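Local coordinates for endo-beta-1,4-glucanase (cellulase B) (Bacillus halodurans, PDB 4V2X), which probably hydrolyses beta-1,4-linked glucans as a family 5 glycoside hydrolase, with an Ig-like module and a family 46 carbohydrate-binding module following the catalytic one, at residues Arg387-Gln400 against Phe467-Arg481. Numbering follows the deposited sequence.
Sequences RSSVAESNFIYLKQ and FNRGADWHFRVNTYR. With CA (calcium ion), chain C.
The indole of Trp473 meets 387-400 in two ways: Val390 CA and Ala391 N lie over one face, while NE1 donates to Ser393 O (3.0 Å). Ser393 O lies near the indole plane, although NE1 itself approaches from above the carbonyl plane of Ser393. With CG anti to the backbone N (chi1 -175°), the indole is carried across to 390-393. Ala391 CB packs against both aromatics, 3.4 Å from Trp473 NE1 and 3.7 Å from Phe475 CZ. Without the indole, as with an alanine here, Ser393 O would probably lose this donor and a gap would open beside Val390.

Beyond the turn at 391-394 the chains pair as parallel strands from Phe395 with Arg476 to Lys399 with Tyr480, Ile396 N bonding Arg476 O and Asn478 N returning to Ile396 O. At the far end Tyr397 and Tyr480 form an offset edge-to-face pair, planes at 90°, and Lys399 CA sits over the Tyr480 ring, 4.0 Å from its centroid. At the other end Ser389 CB stands over the Phe467 ring, 3.4 Å from its centroid, with OG held by Leu413 O; Phe467 O binds a calcium ion.

An edge segment that pairs first with one sheet and then with the other fits the Ig-like beta-sandwich of this module: 390-391 pairs with 407-412, then 395-399 borders 473-480, itself antiparallel to 458-467. Helix 445-452 packs on Leu398 and Val477, while helices 334-350 and 374-385 meet Val390 from the catalytic module.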
ATOM      1  N   ARG A 387      -9.766 -17.026  35.538  1.00 14.00           N
ATOM      2  CA  ARG A 387      -8.631 -16.421  36.222  1.00 13.52           C
ATOM      3  C   ARG A 387      -8.231 -17.189  37.463  1.00 13.39           C
ATOM      4  O   ARG A 387      -9.064 -17.793  38.143  1.00 13.53           O
ATOM      5  CB  ARG A 387      -8.922 -14.973  36.596  1.00 14.06           C
ATOM      6  CG  ARG A 387      -9.225 -14.092  35.391  1.00 14.48           C
ATOM      7  CD  ARG A 387      -8.815 -12.652  35.647  1.00 15.04           C
ATOM      8  NE  ARG A 387      -7.362 -12.482  35.680  1.00 14.21           N
ATOM      9  CZ  ARG A 387      -6.738 -11.307  35.733  1.00 15.46           C
ATOM     10  NH1 ARG A 387      -7.427 -10.166  35.776  1.00 16.56           N
ATOM     11  NH2 ARG A 387      -5.414 -11.260  35.746  1.00 14.71           N
ATOM     12  N   SER A 388      -6.936 -17.157  37.742  1.00 12.25           N
ATOM     13  CA  SER A 388      -6.392 -17.710  38.972  1.00 12.20           C
ATOM     14  C   SER A 388      -5.905 -16.578  39.868  1.00 12.47           C
ATOM     15  O   SER A 388      -5.407 -15.539  39.398  1.00 12.60           O
ATOM     16  CB  SER A 388      -5.242 -18.664  38.678  1.00 12.59           C
ATOM     17  OG  SER A 388      -5.672 -19.804  37.953  1.00 12.18           O
ATOM     18  N   SER A 389      -6.025 -16.795  41.167  1.00 11.74           N
ATOM     19  CA  SER A 389      -5.534 -15.855  42.150  1.00 11.83           C
ATOM     20  C   SER A 389      -4.031 -16.018  42.230  1.00 11.73           C
ATOM     21  O   SER A 389      -3.511 -17.140  42.148  1.00 12.79           O
ATOM     22  CB  SER A 389      -6.162 -16.144  43.506  1.00 12.08           C
ATOM     23  OG  SER A 389      -7.576 -16.106  43.396  1.00 12.42           O
ATOM     24  N   VAL A 390      -3.336 -14.900  42.378  1.00 11.67           N
ATOM     25  CA  VAL A 390      -1.878 -14.901  42.442  1.00 12.00           C
ATOM     26  C   VAL A 390      -1.447 -14.057  43.631  1.00 12.02           C
ATOM     27  O   VAL A 390      -2.288 -13.559  44.381  1.00 12.99           O
ATOM     28  CB  VAL A 390      -1.262 -14.391  41.122  1.00 12.11           C
ATOM     29  CG1 VAL A 390      -1.677 -15.293  39.968  1.00 12.72           C
ATOM     30  CG2 VAL A 390      -1.676 -12.955  40.827  1.00 12.24           C
ATOM     31  N   ALA A 391      -0.145 -13.895  43.816  1.00 11.95           N
ATOM     32  CA  ALA A 391       0.362 -13.131  44.950  1.00 11.95           C
ATOM     33  C   ALA A 391       1.601 -12.342  44.567  1.00 12.55           C
ATOM     34  O   ALA A 391       2.178 -12.550  43.495  1.00 13.08           O
ATOM     35  CB  ALA A 391       0.655 -14.064  46.121  1.00 12.24           C
ATOM     36  N   GLU A 392       1.991 -11.425  45.446  1.00 13.18           N
ATOM     37  CA  GLU A 392       3.164 -10.587  45.220  1.00 14.08           C
ATOM     38  C   GLU A 392       4.405 -11.408  44.873  1.00 13.51           C
ATOM     39  O   GLU A 392       5.237 -10.976  44.073  1.00 13.80           O
ATOM     40  CB  GLU A 392       3.434  -9.684  46.430  1.00 15.79           C
ATOM     41  CG  GLU A 392       3.765 -10.418  47.714  1.00 18.06           C
ATOM     42  CD  GLU A 392       4.071  -9.471  48.857  1.00 19.93           C
ATOM     43  OE1 GLU A 392       3.116  -8.964  49.477  1.00 21.28           O
ATOM     44  OE2 GLU A 392       5.265  -9.239  49.132  1.00 23.13           O
ATOM     45  N   SER A 393       4.523 -12.586  45.485  1.00 12.40           N
ATOM     46  CA  SER A 393       5.626 -13.504  45.218  0.50 11.85           C
ATOM     47  C   SER A 393       5.170 -14.944  45.421  1.00 11.81           C
ATOM     48  O   SER A 393       4.153 -15.194  46.060  1.00 12.38           O
ATOM     49  CB  SER A 393       6.809 -13.220  46.156  0.50 11.69           C
ATOM     50  OG  SER A 393       7.297 -11.893  46.018  0.50 10.84           O
ATOM     51  N   ASN A 394       5.956 -15.882  44.909  1.00 11.37           N
ATOM     52  CA  ASN A 394       5.762 -17.305  45.195  1.00 11.51           C
ATOM     53  C   ASN A 394       6.759 -17.805  46.241  1.00 11.76           C
ATOM     54  O   ASN A 394       7.195 -18.951  46.203  1.00 11.62           O
ATOM     55  CB  ASN A 394       5.868 -18.134  43.917  1.00 11.79           C
ATOM     56  CG  ASN A 394       7.280 -18.210  43.391  1.00 12.71           C
ATOM     57  OD1 ASN A 394       8.023 -17.237  43.449  1.00 12.88           O
ATOM     58  ND2 ASN A 394       7.664 -19.382  42.890  1.00 13.52           N
ATOM     59  N   PHE A 395       7.111 -16.946  47.190  1.00 12.44           N
ATOM     60  CA  PHE A 395       8.081 -17.328  48.210  1.00 12.55           C
ATOM     61  C   PHE A 395       7.871 -16.546  49.482  1.00 12.41           C
ATOM     62  O   PHE A 395       7.289 -15.467  49.465  1.00 13.01           O
ATOM     63  CB  PHE A 395       9.525 -17.140  47.712  1.00 13.58           C
ATOM     64  CG  PHE A 395       9.822 -15.760  47.173  1.00 13.48           C
ATOM     65  CD1 PHE A 395       9.989 -14.678  48.025  1.00 13.83           C
ATOM     66  CD2 PHE A 395       9.946 -15.548  45.808  1.00 14.29           C
ATOM     67  CE1 PHE A 395      10.249 -13.414  47.530  1.00 14.23           C
ATOM     68  CE2 PHE A 395      10.224 -14.279  45.305  1.00 14.65           C
ATOM     69  CZ  PHE A 395      10.369 -13.210  46.168  1.00 14.76           C
ATOM     70  N   ILE A 396       8.347 -17.125  50.578  1.00 12.19           N
ATOM     71  CA  ILE A 396       8.430 -16.451  51.868  1.00 13.29           C
ATOM     72  C   ILE A 396       9.829 -16.732  52.405  1.00 13.34           C
ATOM     73  O   ILE A 396      10.182 -17.895  52.624  1.00 13.25           O
ATOM     74  CB  ILE A 396       7.369 -16.986  52.849  1.00 13.91           C
ATOM     75  CG1 ILE A 396       5.962 -16.645  52.349  1.00 14.85           C
ATOM     76  CG2 ILE A 396       7.600 -16.419  54.249  1.00 14.83           C
ATOM     77  CD1 ILE A 396       4.856 -17.375  53.081  1.00 15.35           C
ATOM     78  N   TYR A 397      10.621 -15.678  52.576  1.00 13.22           N
ATOM     79  CA  TYR A 397      12.000 -15.818  53.034  1.00 14.13           C
ATOM     80  C   TYR A 397      12.104 -15.630  54.543  1.00 15.35           C
ATOM     81  O   TYR A 397      11.489 -14.722  55.106  1.00 15.71           O
ATOM     82  CB  TYR A 397      12.905 -14.822  52.334  1.00 14.55           C
ATOM     83  CG  TYR A 397      13.448 -15.296  51.014  1.00 14.72           C
ATOM     84  CD1 TYR A 397      14.529 -16.164  50.959  1.00 15.74           C
ATOM     85  CD2 TYR A 397      12.907 -14.848  49.816  1.00 15.05           C
ATOM     86  CE1 TYR A 397      15.047 -16.593  49.744  1.00 16.06           C
ATOM     87  CE2 TYR A 397      13.416 -15.271  48.596  1.00 15.73           C
ATOM     88  CZ  TYR A 397      14.483 -16.138  48.566  1.00 16.21           C
ATOM     89  OH  TYR A 397      15.003 -16.555  47.367  1.00 17.51           O
ATOM     90  N   LEU A 398      12.897 -16.492  55.173  1.00 15.79           N
ATOM     91  CA  LEU A 398      13.186 -16.414  56.601  1.00 16.00           C
ATOM     92  C   LEU A 398      14.692 -16.303  56.806  1.00 15.72           C
ATOM     93  O   LEU A 398      15.439 -17.160  56.350  1.00 16.10           O
ATOM     94  CB  LEU A 398      12.674 -17.674  57.290  1.00 15.89           C
ATOM     95  CG  LEU A 398      11.206 -18.034  57.043  1.00 17.00           C
ATOM     96  CD1 LEU A 398      10.892 -19.401  57.618  1.00 17.74           C
ATOM     97  CD2 LEU A 398      10.297 -16.970  57.632  1.00 17.78           C
ATOM     98  N   LYS A 399      15.133 -15.257  57.504  1.00 16.24           N
ATOM     99  CA  LYS A 399      16.560 -15.061  57.767  1.00 18.15           C
ATOM    100  C   LYS A 399      17.007 -16.045  58.850  1.00 18.46           C
ATOM    101  O   LYS A 399      16.487 -16.028  59.967  1.00 18.09           O
ATOM    102  CB  LYS A 399      16.831 -13.620  58.206  1.00 20.61           C
ATOM    103  CG  LYS A 399      18.299 -13.298  58.474  1.00 25.30           C
ATOM    104  CD  LYS A 399      19.046 -12.864  57.225  1.00 30.95           C
ATOM    105  CE  LYS A 399      20.372 -12.211  57.579  1.00 36.04           C
ATOM    106  NZ  LYS A 399      20.211 -10.890  58.252  1.00 39.01           N
ATOM    107  N   GLN A 400      17.963 -16.907  58.515  1.00 19.63           N
ATOM    108  CA  GLN A 400      18.471 -17.889  59.462  1.00 21.14           C
ATOM    109  C   GLN A 400      19.038 -17.158  60.669  1.00 23.23           C
ATOM    110  O   GLN A 400      19.758 -16.169  60.521  1.00 23.41           O
ATOM    111  CB  GLN A 400      19.556 -18.749  58.815  1.00 22.05           C
ATOM    112  CG  GLN A 400      19.915 -20.008  59.592  1.00 22.97           C
ATOM    113  CD  GLN A 400      21.211 -20.618  59.103  1.00 24.11           C
ATOM    114  OE1 GLN A 400      22.215 -19.927  58.989  1.00 24.70           O
ATOM    115  NE2 GLN A 400      21.193 -21.910  58.795  1.00 26.59           N
ATOM    116  N   PHE A 467      -7.984 -21.860  46.283  1.00 13.26           N
ATOM    117  CA  PHE A 467      -9.049 -20.933  45.928  1.00 13.38           C
ATOM    118  C   PHE A 467     -10.246 -21.687  45.355  1.00 13.46           C
ATOM    119  O   PHE A 467     -10.124 -22.839  44.913  1.00 14.04           O
ATOM    120  CB  PHE A 467      -8.522 -19.897  44.928  1.00 13.40           C
ATOM    121  CG  PHE A 467      -7.319 -19.152  45.430  1.00 12.61           C
ATOM    122  CD1 PHE A 467      -7.472 -18.024  46.231  1.00 13.42           C
ATOM    123  CD2 PHE A 467      -6.041 -19.595  45.135  1.00 12.52           C
ATOM    124  CE1 PHE A 467      -6.370 -17.345  46.721  1.00 13.82           C
ATOM    125  CE2 PHE A 467      -4.932 -18.919  45.618  1.00 13.33           C
ATOM    126  CZ  PHE A 467      -5.098 -17.798  46.417  1.00 12.73           C
ATOM    127  N   ASN A 468     -11.410 -21.044  45.375  1.00 14.51           N
ATOM    128  CA  ASN A 468     -12.637 -21.694  44.900  1.00 14.20           C
ATOM    129  C   ASN A 468     -12.613 -21.950  43.391  1.00 14.18           C
ATOM    130  O   ASN A 468     -13.268 -22.863  42.901  1.00 14.29           O
ATOM    131  CB  ASN A 468     -13.884 -20.896  45.305  1.00 14.79           C
ATOM    132  CG  ASN A 468     -13.969 -19.537  44.638  1.00 15.37           C
ATOM    133  OD1 ASN A 468     -12.956 -18.925  44.286  1.00 15.36           O
ATOM    134  ND2 ASN A 468     -15.185 -19.044  44.481  1.00 15.94           N
ATOM    135  N   ARG A 469     -11.868 -21.122  42.665  1.00 13.20           N
ATOM    136  CA  ARG A 469     -11.634 -21.319  41.243  1.00 13.32           C
ATOM    137  C   ARG A 469     -10.155 -21.133  40.936  1.00 12.67           C
ATOM    138  O   ARG A 469      -9.446 -20.437  41.666  1.00 13.26           O
ATOM    139  CB  ARG A 469     -12.422 -20.291  40.431  1.00 13.07           C
ATOM    140  CG  ARG A 469     -13.919 -20.309  40.689  1.00 13.96           C
ATOM    141  CD  ARG A 469     -14.657 -19.295  39.833  1.00 15.23           C
ATOM    142  NE  ARG A 469     -14.242 -17.922  40.121  1.00 16.48           N
ATOM    143  CZ  ARG A 469     -14.621 -16.857  39.416  1.00 18.33           C
ATOM    144  NH1 ARG A 469     -15.439 -16.980  38.378  1.00 17.78           N
ATOM    145  NH2 ARG A 469     -14.184 -15.648  39.758  1.00 20.02           N
ATOM    146  N   GLY A 470      -9.700 -21.764  39.859  1.00 12.61           N
ATOM    147  CA  GLY A 470      -8.346 -21.534  39.365  1.00 12.65           C
ATOM    148  C   GLY A 470      -7.280 -22.313  40.104  1.00 12.30           C
ATOM    149  O   GLY A 470      -7.555 -23.063  41.041  1.00 12.90           O
ATOM    150  N   ALA A 471      -6.040 -22.112  39.680  1.00 12.59           N
ATOM    151  CA  ALA A 471      -4.912 -22.863  40.206  1.00 12.23           C
ATOM    152  C   ALA A 471      -4.569 -22.487  41.647  1.00 12.94           C
ATOM    153  O   ALA A 471      -4.761 -21.345  42.066  1.00 12.02           O
ATOM    154  CB  ALA A 471      -3.701 -22.653  39.313  1.00 12.85           C
ATOM    155  N   ASP A 472      -4.052 -23.453  42.399  1.00 12.55           N
ATOM    156  CA  ASP A 472      -3.466 -23.167  43.705  1.00 12.91           C
ATOM    157  C   ASP A 472      -2.243 -22.275  43.500  1.00 13.02           C
ATOM    158  O   ASP A 472      -1.562 -22.402  42.478  1.00 13.20           O
ATOM    159  CB  ASP A 472      -2.991 -24.452  44.385  1.00 13.19           C
ATOM    160  CG  ASP A 472      -4.125 -25.359  44.832  1.00 14.97           C
ATOM    161  OD1 ASP A 472      -5.297 -24.930  44.900  1.00 14.44           O
ATOM    162  OD2 ASP A 472      -3.823 -26.534  45.125  1.00 16.74           O
ATOM    163  N   TRP A 473      -1.957 -21.403  44.467  1.00 11.46           N
ATOM    164  CA  TRP A 473      -0.718 -20.620  44.477  1.00 11.75           C
ATOM    165  C   TRP A 473       0.227 -21.187  45.535  1.00 12.54           C
ATOM    166  O   TRP A 473      -0.175 -21.427  46.677  1.00 12.44           O
ATOM    167  CB  TRP A 473      -1.007 -19.144  44.755  1.00 11.79           C
ATOM    168  CG  TRP A 473       0.206 -18.265  44.653  1.00 12.16           C
ATOM    169  CD1 TRP A 473       0.985 -17.822  45.681  1.00 12.36           C
ATOM    170  CD2 TRP A 473       0.786 -17.734  43.451  1.00 11.66           C
ATOM    171  NE1 TRP A 473       2.014 -17.050  45.200  1.00 11.96           N
ATOM    172  CE2 TRP A 473       1.910 -16.971  43.835  1.00 11.70           C
ATOM    173  CE3 TRP A 473       0.461 -17.825  42.088  1.00 12.08           C
ATOM    174  CZ2 TRP A 473       2.716 -16.310  42.907  1.00 12.16           C
ATOM    175  CZ3 TRP A 473       1.262 -17.163  41.165  1.00 12.87           C
ATOM    176  CH2 TRP A 473       2.377 -16.411  41.582  1.00 12.22           C
ATOM    177  N   HIS A 474       1.484 -21.392  45.159  1.00 13.12           N
ATOM    178  CA  HIS A 474       2.447 -22.064  46.031  1.00 14.29           C
ATOM    179  C   HIS A 474       3.522 -21.113  46.519  1.00 14.78           C
ATOM    180  O   HIS A 474       4.245 -20.546  45.713  1.00 17.79           O
ATOM    181  CB  HIS A 474       3.108 -23.204  45.266  1.00 15.73           C
ATOM    182  CG  HIS A 474       2.136 -24.099  44.575  1.00 17.84           C
ATOM    183  ND1 HIS A 474       1.456 -25.099  45.232  1.00 20.32           N
ATOM    184  CD2 HIS A 474       1.724 -24.143  43.288  1.00 18.86           C
ATOM    185  CE1 HIS A 474       0.671 -25.727  44.377  1.00 19.46           C
ATOM    186  NE2 HIS A 474       0.808 -25.162  43.193  1.00 22.06           N
ATOM    187  N   PHE A 475       3.608 -20.930  47.835  1.00 13.22           N
ATOM    188  CA  PHE A 475       4.674 -20.149  48.448  1.00 13.17           C
ATOM    189  C   PHE A 475       5.790 -21.068  48.915  1.00 13.91           C
ATOM    190  O   PHE A 475       5.591 -21.878  49.829  1.00 14.23           O
ATOM    191  CB  PHE A 475       4.171 -19.375  49.670  1.00 13.28           C
ATOM    192  CG  PHE A 475       3.110 -18.359  49.367  1.00 12.60           C
ATOM    193  CD1 PHE A 475       3.450 -17.102  48.872  1.00 12.68           C
ATOM    194  CD2 PHE A 475       1.775 -18.635  49.625  1.00 12.73           C
ATOM    195  CE1 PHE A 475       2.471 -16.164  48.602  1.00 12.32           C
ATOM    196  CE2 PHE A 475       0.796 -17.699  49.363  1.00 12.58           C
ATOM    197  CZ  PHE A 475       1.146 -16.462  48.845  1.00 12.70           C
ATOM    198  N   ARG A 476       6.961 -20.924  48.308  1.00 13.92           N
ATOM    199  CA  ARG A 476       8.132 -21.677  48.735  0.50 14.60           C
ATOM    200  C   ARG A 476       8.681 -21.000  49.980  1.00 15.13           C
ATOM    201  O   ARG A 476       8.941 -19.789  49.972  1.00 13.93           O
ATOM    202  CB  ARG A 476       9.185 -21.711  47.628  0.50 15.47           C
ATOM    203  CG  ARG A 476       8.701 -22.408  46.368  0.50 16.18           C
ATOM    204  CD  ARG A 476       9.661 -22.209  45.207  0.50 17.31           C
ATOM    205  NE  ARG A 476      10.893 -22.957  45.408  0.50 18.60           N
ATOM    206  CZ  ARG A 476      11.009 -24.263  45.197  0.50 19.56           C
ATOM    207  NH1 ARG A 476       9.964 -24.955  44.775  0.50 19.89           N
ATOM    208  NH2 ARG A 476      12.165 -24.875  45.413  0.50 21.16           N
ATOM    209  N   VAL A 477       8.828 -21.763  51.064  1.00 14.33           N
ATOM    210  CA  VAL A 477       9.330 -21.221  52.317  1.00 14.71           C
ATOM    211  C   VAL A 477      10.832 -21.485  52.366  1.00 15.12           C
ATOM    212  O   VAL A 477      11.260 -22.639  52.408  1.00 14.73           O
ATOM    213  CB  VAL A 477       8.616 -21.836  53.540  1.00 14.77           C
ATOM    214  CG1 VAL A 477       9.226 -21.317  54.838  1.00 15.37           C
ATOM    215  CG2 VAL A 477       7.123 -21.540  53.482  1.00 14.84           C
ATOM    216  N   ASN A 478      11.612 -20.405  52.332  1.00 14.63           N
ATOM    217  CA  ASN A 478      13.059 -20.462  52.147  1.00 15.78           C
ATOM    218  C   ASN A 478      13.805 -19.852  53.314  1.00 15.47           C
ATOM    219  O   ASN A 478      13.504 -18.733  53.723  1.00 15.84           O
ATOM    220  CB  ASN A 478      13.456 -19.694  50.882  1.00 16.78           C
ATOM    221  CG  ASN A 478      12.779 -20.231  49.635  1.00 19.58           C
ATOM    222  OD1 ASN A 478      12.506 -21.423  49.529  1.00 20.36           O
ATOM    223  ND2 ASN A 478      12.492 -19.342  48.683  1.00 22.50           N
ATOM    224  N   THR A 479      14.783 -20.579  53.845  1.00 15.06           N
ATOM    225  CA  THR A 479      15.674 -20.017  54.846  1.00 15.46           C
ATOM    226  C   THR A 479      16.945 -19.548  54.157  1.00 14.95           C
ATOM    227  O   THR A 479      17.499 -20.263  53.324  1.00 15.12           O
ATOM    228  CB  THR A 479      16.019 -21.051  55.929  1.00 16.02           C
ATOM    229  OG1 THR A 479      14.812 -21.460  56.585  1.00 17.29           O
ATOM    230  CG2 THR A 479      16.972 -20.461  56.949  1.00 16.49           C
ATOM    231  N   TYR A 480      17.395 -18.343  54.502  1.00 14.73           N
ATOM    232  CA  TYR A 480      18.585 -17.765  53.887  1.00 16.35           C
ATOM    233  C   TYR A 480      19.499 -17.090  54.910  1.00 18.15           C
ATOM    234  O   TYR A 480      19.075 -16.730  56.016  1.00 16.78           O
ATOM    235  CB  TYR A 480      18.186 -16.752  52.807  1.00 16.09           C
ATOM    236  CG  TYR A 480      17.703 -15.419  53.357  1.00 15.22           C
ATOM    237  CD1 TYR A 480      16.416 -15.280  53.867  1.00 14.80           C
ATOM    238  CD2 TYR A 480      18.538 -14.310  53.386  1.00 15.68           C
ATOM    239  CE1 TYR A 480      15.974 -14.073  54.377  1.00 15.49           C
ATOM    240  CE2 TYR A 480      18.102 -13.098  53.891  1.00 16.56           C
ATOM    241  CZ  TYR A 480      16.813 -12.986  54.382  1.00 16.84           C
ATOM    242  OH  TYR A 480      16.364 -11.788  54.896  1.00 18.60           O
ATOM    243  N   ARG A 481      20.769 -16.949  54.520  1.00 20.32           N
ATOM    244  CA  ARG A 481      21.716 -16.047  55.176  1.00 23.59           C
ATOM    245  C   ARG A 481      22.285 -15.130  54.106  1.00 23.51           C
ATOM    246  O   ARG A 481      22.130 -15.383  52.913  1.00 23.16           O
ATOM    247  CB  ARG A 481      22.887 -16.795  55.799  1.00 26.96           C
ATOM    248  CG  ARG A 481      22.580 -18.181  56.309  1.00 31.55           C
ATOM    249  CD  ARG A 481      23.853 -18.859  56.773  1.00 32.98           C
ATOM    250  NE  ARG A 481      24.521 -18.073  57.811  1.00 35.00           N
ATOM    251  CZ  ARG A 481      25.804 -17.713  57.798  1.00 34.79           C
ATOM    252  NH1 ARG A 481      26.612 -18.077  56.809  1.00 37.29           N
ATOM    253  NH2 ARG A 481      26.289 -16.995  58.802  1.00 36.24           N
TER
HETATM  254 CA    CA C1566      -9.446 -25.013  44.270  1.00 18.19          CA
HETATM  255  O   HOH W   1      -2.590 -19.536  41.209  1.00 11.95           O
HETATM  256  O   HOH W   2      -6.845 -19.442  41.773  1.00 12.45           O
HETATM  257  O   HOH W   3       6.015 -21.724  43.689  1.00 26.13           O
HETATM  258  O   HOH W   4      23.002 -18.133  60.650  1.00 26.31           O
HETATM  259  O   HOH W   5      -7.324 -23.576  43.872  1.00 13.13           O
HETATM  260  O   HOH W   6     -11.750 -25.338  43.824  1.00 17.18           O
HETATM  261  O   HOH W   7      -9.755 -24.141  42.111  1.00 15.42           O
HETATM  262  O   HOH W   8      -8.417 -26.712  42.668  1.00 26.77           O
HETATM  263  O   HOH W   9     -10.253 -25.199  46.613  1.00 25.37           O